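Local coordinates for protein Lys-gingipain catalytic subunit (Porphyromonas gingivalis, PDB 6I9A) that cleaves proteins after lysine as a secreted, calcium-binding cysteine endopeptidase of family C25, and may act as a virulence factor in periodontal disease, at residues Tyr178-Asn181 against Gly185-Asp188; Ala315-Asp320 against Pro367-Pro372. All blocks are in the same frame, centred on the assembly; numbering follows the deposited sequence. Where two conformers were deposited one is given.

Contact 1: residues Tyr178-Asn181 against Gly185-Asp188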
ATOM      1  N   TYR A 178      -5.672   8.609  19.206  1.00  9.74           N
ATOM      2  CA  TYR A 178      -6.414   9.309  18.187  1.00  9.74           C
ATOM      3  C   TYR A 178      -7.169   8.423  17.219  1.00  9.25           C
ATOM      4  O   TYR A 178      -8.161   8.933  16.663  1.00 10.63           O
ATOM      5  CB  TYR A 178      -5.432  10.221  17.418  1.00 10.53           C
ATOM      6  CG  TYR A 178      -4.974  11.355  18.312  1.00  9.90           C
ATOM      7  CD1 TYR A 178      -5.872  12.338  18.738  1.00 11.89           C
ATOM      8  CD2 TYR A 178      -3.666  11.400  18.826  1.00 10.52           C
ATOM      9  CE1 TYR A 178      -5.487  13.323  19.632  1.00 12.33           C
ATOM     10  CE2 TYR A 178      -3.261  12.428  19.670  1.00 10.82           C
ATOM     11  CZ  TYR A 178      -4.182  13.379  20.077  1.00 11.23           C
ATOM     12  OH  TYR A 178      -3.743  14.421  20.864  1.00 13.90           O
ATOM     13  N   TYR A 179      -6.714   7.185  16.958  1.00  9.10           N
ATOM     14  CA  TYR A 179      -7.296   6.444  15.829  1.00  9.25           C
ATOM     15  C   TYR A 179      -7.650   4.991  16.143  1.00  9.41           C
ATOM     16  O   TYR A 179      -8.753   4.572  15.815  1.00  9.78           O
ATOM     17  CB  TYR A 179      -6.298   6.479  14.654  1.00 10.07           C
ATOM     18  CG  TYR A 179      -5.907   7.902  14.309  1.00  9.59           C
ATOM     19  CD1 TYR A 179      -6.859   8.829  13.883  1.00  9.63           C
ATOM     20  CD2 TYR A 179      -4.584   8.341  14.435  1.00  9.63           C
ATOM     21  CE1 TYR A 179      -6.512  10.140  13.574  1.00  9.27           C
ATOM     22  CE2 TYR A 179      -4.225   9.650  14.117  1.00  9.02           C
ATOM     23  CZ  TYR A 179      -5.207  10.545  13.713  1.00  9.43           C
ATOM     24  OH  TYR A 179      -4.894  11.861  13.428  1.00  9.29           O
ATOM     25  N   TYR A 180      -6.702   4.215  16.681  1.00  9.34           N
ATOM     26  CA  TYR A 180      -6.934   2.781  16.923  1.00  9.39           C
ATOM     27  C   TYR A 180      -7.639   2.608  18.250  1.00  9.57           C
ATOM     28  O   TYR A 180      -7.030   2.351  19.293  1.00 10.08           O
ATOM     29  CB  TYR A 180      -5.593   2.025  16.861  1.00  9.38           C
ATOM     30  CG  TYR A 180      -4.969   2.116  15.484  1.00  9.79           C
ATOM     31  CD1 TYR A 180      -5.527   1.438  14.402  1.00 10.38           C
ATOM     32  CD2 TYR A 180      -3.799   2.843  15.271  1.00 11.13           C
ATOM     33  CE1 TYR A 180      -4.981   1.542  13.117  1.00 10.82           C
ATOM     34  CE2 TYR A 180      -3.238   2.942  13.994  1.00 11.33           C
ATOM     35  CZ  TYR A 180      -3.833   2.301  12.924  1.00 11.40           C
ATOM     36  OH  TYR A 180      -3.327   2.421  11.641  1.00 13.42           O
ATOM     37  N   ASN A 181      -8.953   2.845  18.180  1.00 10.07           N
ATOM     38  CA  ASN A 181      -9.769   2.861  19.386  1.00 10.36           C
ATOM     39  C   ASN A 181     -11.238   2.576  19.066  1.00 11.30           C
ATOM     40  O   ASN A 181     -11.633   2.530  17.894  1.00 10.33           O
ATOM     41  CB  ASN A 181      -9.578   4.208  20.139  1.00 11.50           C
ATOM     42  CG  ASN A 181      -9.977   5.397  19.323  1.00 11.36           C
ATOM     43  OD1 ASN A 181     -11.003   5.431  18.635  1.00 13.28           O
ATOM     44  ND2 ASN A 181      -9.140   6.430  19.359  1.00 12.16           N
ATOM     45  N   GLY A 185     -14.302   2.485  15.718  1.00 11.38           N
ATOM     46  CA  GLY A 185     -14.848   1.175  15.360  1.00 11.65           C
ATOM     47  C   GLY A 185     -14.000  -0.029  15.677  1.00 10.69           C
ATOM     48  O   GLY A 185     -14.426  -1.137  15.355  1.00 11.93           O
ATOM     49  N   TYR A 186     -12.847   0.136  16.303  1.00 10.11           N
ATOM     50  CA  TYR A 186     -12.004  -1.007  16.635  1.00 10.59           C
ATOM     51  C   TYR A 186     -12.434  -1.609  17.947  1.00 10.93           C
ATOM     52  O   TYR A 186     -12.393  -0.925  18.990  1.00 13.35           O
ATOM     53  CB  TYR A 186     -10.517  -0.609  16.695  1.00 10.50           C
ATOM     54  CG  TYR A 186     -10.011  -0.229  15.323  1.00 10.26           C
ATOM     55  CD1 TYR A 186      -9.581  -1.204  14.425  1.00 10.14           C
ATOM     56  CD2 TYR A 186      -9.880   1.104  14.948  1.00 10.66           C
ATOM     57  CE1 TYR A 186      -9.095  -0.862  13.157  1.00 10.54           C
ATOM     58  CE2 TYR A 186      -9.379   1.453  13.696  1.00 10.50           C
ATOM     59  CZ  TYR A 186      -8.947   0.466  12.824  1.00 10.38           C
ATOM     60  OH  TYR A 186      -8.431   0.838  11.597  1.00 11.56           O
ATOM     61  N   THR A 187     -12.885  -2.855  17.893  1.00 10.25           N
ATOM     62  CA  THR A 187     -13.363  -3.567  19.074  1.00 11.15           C
ATOM     63  C   THR A 187     -12.236  -4.169  19.888  1.00 11.02           C
ATOM     64  O   THR A 187     -12.431  -4.450  21.073  1.00 12.08           O
ATOM     65  CB  THR A 187     -14.313  -4.721  18.635  1.00 11.39           C
ATOM     66  OG1 THR A 187     -13.606  -5.618  17.778  1.00 11.47           O
ATOM     67  CG2 THR A 187     -15.557  -4.189  17.907  1.00 13.31           C
ATOM     68  N   ASP A 188     -11.083  -4.440  19.263  1.00 10.30           N
ATOM     69  CA  ASP A 188      -9.964  -5.102  19.928  1.00 10.34           C
ATOM     70  C   ASP A 188      -8.670  -4.478  19.461  1.00 10.44           C
ATOM     71  O   ASP A 188      -8.271  -4.647  18.299  1.00 12.95           O
ATOM     72  CB  ASP A 188      -9.976  -6.597  19.615  1.00 12.04           C
ATOM     73  CG  ASP A 188     -11.250  -7.282  20.069  1.00 12.29           C
ATOM     74  OD1 ASP A 188     -12.218  -7.328  19.288  1.00 12.98           O
ATOM     75  OD2 ASP A 188     -11.317  -7.694  21.248  1.00 14.72           O
TER
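Tyr180 and Tyr186 run alongside each other with their hydroxyl ends on the same side and their rings in contact. The touch falls on the CD1–CE1 side of Tyr180: its CD1 sits over one face of the Tyr186 ring, nearer the ring's margin than its centre and 3.9 Å from Tyr186 CZ, while CE1 comes within 3.8 Å of Tyr186 OH. The centroids are 5.5 Å apart and the planes inclined at 56°. Both side chains carry CG anti to the carbonyl carbon; the same chi1 choice at both residues, near -65°, is consistent with their shared direction.

One hydrogen bond ties the backbones at the foot of this pair, from Tyr186 N to Asn181 O at 3.1 Å. Its N-H...O angle is 154°, but the donor sits well above the carbonyl plane. The same oxygen lies at the edge of the Tyr186 ring, near its plane, and touches Tyr186 CB at 3.5 Å. A second carbonyl, Tyr179 O, approaches Tyr186 CD2 to 3.7 Å.

Behind these contacts, Tyr180 is the centre of an inverse gamma turn, closed by a weak bond from Asn181 N to Tyr179 O at 2.9 Å. The Asn181 side chain leaves the backbone on the far side from 185-188; its OD1 bonds His184 ND1 and its ND2 the carbonyl of Met176, anchoring the start of the loop. The Tyr180 ring also meets Phe317 edge-to-face, and both tyrosines rest on Val153 of strand 152-157.

Together the segments form the connection from helix 163-178 into strand 188-192, which runs parallel beside strand 152-157: the second joint of a beta-alpha-beta crossover at the margin of the catalytic domain's caspase-like alpha/beta sheet.

Contact 2: residues Ala315-Asp320 against Pro367-Pro372; sequences ATFLED and PYRAMP. With NA (sodium ion), chain E.
The guanidinium of Arg369 comes close to a bound sodium ion, with NH1 3.8 Å from the metal and the backbone oxygen Thr316 O placed near both. That carbonyl binds the sodium at 2.5 Å and lies 3.3 Å from Arg369 NH1, although the angle there is too poor for a hydrogen bond. Leu318 O, a metal ligand at 2.3 Å, sits over one face of the guanidinium, toward its rim. The partial negative charge of this oxygen would probably be favourable to both cations.

Ala315 O completes the ligands from this segment, and Ser321 O, Tyr322 O and Asn323 OD1 supply the others. The sodium is thus held at the C-terminal end of helix 312-317 and the loop after it, by five backbone carbonyls and the Asn323 side-chain oxygen. Arg369, which is not a ligand, comes alongside from the loop between strands 357-361 and 377-378.

The aliphatic part of Arg369 packs on Phe317. Its CD makes a CH-pi contact over one face of the ring, 4.0 Å from the Phe317 centroid and 21° off the ring normal. A bend about the CG-CD bond (chi3 -69°) turns the guanidinium toward the carbonyls, leaving its plane 66° from that of the ring.

At the outer, exposed side, Glu319 OE2 lies at the guanidinium edge, 3.0 Å from Arg369 NH2; an unidentified atom, probably from the crystallisation liquor, is modelled on NH2, which makes this contact doubtful. A water in the guanidinium plane receives a bond from Arg369 NE (3.0 Å) and donates one to Glu319 OE1 (2.7 Å). Glu319 was modelled in two conformers, so both links hold for one of them.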
ATOM      1  N   ALA A 315      -2.357  10.485   8.512  1.00  8.65           N
ATOM      2  CA  ALA A 315      -2.732  10.461   7.112  1.00  8.51           C
ATOM      3  C   ALA A 315      -3.660   9.298   6.850  1.00  8.89           C
ATOM      4  O   ALA A 315      -4.669   9.460   6.137  1.00  8.85           O
ATOM      5  CB  ALA A 315      -1.457  10.324   6.283  1.00 10.13           C
ATOM      6  N   THR A 316      -3.344   8.134   7.428  1.00  8.83           N
ATOM      7  CA  THR A 316      -4.189   6.949   7.228  1.00  8.96           C
ATOM      8  C   THR A 316      -5.645   7.332   7.511  1.00  8.36           C
ATOM      9  O   THR A 316      -6.553   6.975   6.736  1.00  9.15           O
ATOM     10  CB  THR A 316      -3.732   5.829   8.201  1.00  8.72           C
ATOM     11  OG1 THR A 316      -2.357   5.452   7.911  1.00  9.48           O
ATOM     12  CG2 THR A 316      -4.579   4.591   7.990  1.00  9.86           C
ATOM     13  N   PHE A 317      -5.863   8.010   8.641  1.00  8.71           N
ATOM     14  CA  PHE A 317      -7.217   8.280   9.097  1.00  9.51           C
ATOM     15  C   PHE A 317      -7.869   9.547   8.540  1.00  9.31           C
ATOM     16  O   PHE A 317      -9.041   9.782   8.808  1.00 10.67           O
ATOM     17  CB  PHE A 317      -7.251   8.256  10.630  1.00  9.94           C
ATOM     18  CG  PHE A 317      -7.234   6.834  11.149  1.00  9.05           C
ATOM     19  CD1 PHE A 317      -6.053   6.105  11.199  1.00  9.68           C
ATOM     20  CD2 PHE A 317      -8.427   6.168  11.432  1.00 10.13           C
ATOM     21  CE1 PHE A 317      -6.064   4.736  11.522  1.00 10.22           C
ATOM     22  CE2 PHE A 317      -8.416   4.824  11.803  1.00 10.77           C
ATOM     23  CZ  PHE A 317      -7.262   4.117  11.820  1.00 10.85           C
ATOM     24  N   LEU A 318      -7.179  10.321   7.701  1.00  9.29           N
ATOM     25  CA  LEU A 318      -7.868  11.331   6.899  1.00 10.10           C
ATOM     26  C   LEU A 318      -8.836  10.566   5.987  1.00  9.95           C
ATOM     27  O   LEU A 318      -8.473   9.582   5.344  1.00 10.54           O
ATOM     28  CB  LEU A 318      -6.893  12.157   6.053  1.00 10.75           C
ATOM     29  CG  LEU A 318      -6.025  13.104   6.833  1.00 11.18           C
ATOM     30  CD1 LEU A 318      -5.010  13.758   5.870  1.00 12.27           C
ATOM     31  CD2 LEU A 318      -6.842  14.184   7.548  1.00 12.42           C
ATOM     32  N   GLU A 319     -10.083  11.007   5.956  1.00 11.56           N
ATOM     33  CA  GLU A 319     -11.091  10.313   5.174  0.50 12.67           C
ATOM     34  C   GLU A 319     -10.932  10.523   3.671  1.00 12.81           C
ATOM     35  O   GLU A 319     -11.227   9.589   2.906  1.00 15.02           O
ATOM     36  CB  GLU A 319     -12.504  10.760   5.602  0.50 15.46           C
ATOM     37  CG  GLU A 319     -12.885  10.288   6.998  0.50 20.09           C
ATOM     38  CD  GLU A 319     -13.046   8.793   7.205  0.50 25.35           C
ATOM     39  OE1 GLU A 319     -13.071   8.368   8.382  0.50 33.08           O
ATOM     40  OE2 GLU A 319     -13.149   8.042   6.208  0.50 26.37           O
ATOM     41  N   ASP A 320     -10.503  11.708   3.269  1.00 12.41           N
ATOM     42  CA  ASP A 320     -10.520  12.080   1.854  1.00 13.91           C
ATOM     43  C   ASP A 320      -9.179  12.075   1.159  1.00 13.04           C
ATOM     44  O   ASP A 320      -9.099  12.467  -0.004  1.00 15.50           O
ATOM     45  CB  ASP A 320     -11.200  13.459   1.694  1.00 18.13           C
ATOM     46  CG  ASP A 320     -12.651  13.428   2.181  1.00 22.42           C
ATOM     47  OD1 ASP A 320     -13.287  12.352   2.110  1.00 23.63           O
ATOM     48  OD2 ASP A 320     -13.125  14.457   2.675  1.00 29.93           O
ATOM     49  N   PRO A 367      -6.629   0.260   2.419  1.00  9.33           N
ATOM     50  CA  PRO A 367      -6.989  -0.475   3.634  1.00  9.78           C
ATOM     51  C   PRO A 367      -8.258   0.079   4.237  1.00  9.21           C
ATOM     52  O   PRO A 367      -8.478   1.292   4.334  1.00 10.13           O
ATOM     53  CB  PRO A 367      -5.784  -0.269   4.583  1.00 10.49           C
ATOM     54  CG  PRO A 367      -4.639   0.085   3.625  1.00  9.32           C
ATOM     55  CD  PRO A 367      -5.317   0.930   2.567  1.00  9.55           C
ATOM     56  N   TYR A 368      -9.085  -0.852   4.760  1.00  9.64           N
ATOM     57  CA  TYR A 368     -10.251  -0.444   5.546  1.00 10.20           C
ATOM     58  C   TYR A 368      -9.773   0.119   6.901  1.00  9.74           C
ATOM     59  O   TYR A 368      -8.615  -0.082   7.318  1.00 11.92           O
ATOM     60  CB  TYR A 368     -11.196  -1.672   5.775  1.00 11.17           C
ATOM     61  CG  TYR A 368     -11.548  -2.389   4.492  1.00 10.64           C
ATOM     62  CD1 TYR A 368     -12.211  -1.728   3.462  1.00 11.37           C
ATOM     63  CD2 TYR A 368     -11.214  -3.724   4.307  1.00 10.28           C
ATOM     64  CE1 TYR A 368     -12.527  -2.380   2.276  1.00 12.10           C
ATOM     65  CE2 TYR A 368     -11.525  -4.399   3.129  1.00 10.70           C
ATOM     66  CZ  TYR A 368     -12.157  -3.708   2.099  1.00 11.35           C
ATOM     67  OH  TYR A 368     -12.430  -4.300   0.886  1.00 11.88           O
ATOM     68  N   ARG A 369     -10.655   0.855   7.561  1.00  9.23           N
ATOM     69  CA  ARG A 369     -10.389   1.420   8.874  1.00  9.85           C
ATOM     70  C   ARG A 369     -11.506   0.944   9.766  1.00  9.79           C
ATOM     71  O   ARG A 369     -12.596   1.540   9.797  1.00 11.40           O
ATOM     72  CB  ARG A 369     -10.301   2.933   8.805  1.00 11.49           C
ATOM     73  CG  ARG A 369      -9.071   3.436   8.044  1.00 12.44           C
ATOM     74  CD  ARG A 369      -9.044   5.000   7.973  1.00 12.94           C
ATOM     75  NE  ARG A 369     -10.097   5.571   7.125  1.00 16.89           N
ATOM     76  CZ  ARG A 369      -9.975   5.764   5.819  1.00 14.60           C
ATOM     77  NH1 ARG A 369      -8.903   5.346   5.187  1.00 12.28           N
ATOM     78  NH2 ARG A 369     -10.987   6.299   5.116  1.00 15.75           N
ATOM     79  N   ALA A 370     -11.264  -0.164  10.454  1.00 10.40           N
ATOM     80  CA  ALA A 370     -12.286  -0.935  11.187  1.00 10.59           C
ATOM     81  C   ALA A 370     -13.324  -1.468  10.158  1.00 10.40           C
ATOM     82  O   ALA A 370     -12.924  -1.798   9.036  1.00 10.58           O
ATOM     83  CB  ALA A 370     -12.887  -0.120  12.332  1.00 11.15           C
ATOM     84  N   MET A 371     -14.596  -1.670  10.555  1.00 10.85           N
ATOM     85  CA  MET A 371     -15.521  -2.283   9.603  1.00 10.45           C
ATOM     86  C   MET A 371     -15.865  -1.311   8.483  1.00 10.74           C
ATOM     87  O   MET A 371     -16.412  -0.243   8.735  1.00 11.20           O
ATOM     88  CB  MET A 371     -16.799  -2.715  10.314  1.00 11.70           C
ATOM     89  CG  MET A 371     -17.782  -3.430   9.397  1.00 12.75           C
ATOM     90  SD  MET A 371     -17.223  -5.049   8.850  1.00 14.05           S
ATOM     91  CE  MET A 371     -17.297  -5.974  10.390  1.00 14.93           C
ATOM     92  N   PRO A 372     -15.629  -1.675   7.218  1.00 10.47           N
ATOM     93  CA  PRO A 372     -15.971  -0.728   6.132  1.00 10.90           C
ATOM     94  C   PRO A 372     -17.497  -0.576   6.001  1.00 10.64           C
ATOM     95  O   PRO A 372     -18.276  -1.456   6.389  1.00 11.78           O
ATOM     96  CB  PRO A 372     -15.342  -1.357   4.893  1.00 11.73           C
ATOM     97  CG  PRO A 372     -15.294  -2.868   5.236  1.00 11.91           C
ATOM     98  CD  PRO A 372     -14.943  -2.878   6.712  1.00 11.58           C
TER
HETATM   99 NA    NA E 703      -6.633   8.357   4.712  1.00  9.30          NA
HETATM  100  O   HOH W   1     -11.954   6.113   9.456  0.50 17.02           O

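Contacts 1 and 2 follow one another along the chain, yet their centres are only 11 Å apart and they touch, side chain to side chain and to backbone. Tyr186 OH of contact 1 reaches into contact 2, packing 3.5 Å from Phe317 CZ and 3.4 Å from Arg369 CA, while Tyr179 CD1 presses on Phe317 CB at 3.3 Å. Phe317 thus has tyrosines of 178-181 and 185-188 as well as Arg369 around it. The sodium of contact 2 is distinct from the one about 6 Å from the Tyr179 side chain, to which Asp314, the hydrogen-bond partner of Tyr179 OH, is a ligand. Both contacts lie away from catalytic Cys249 and the inhibitor pocket.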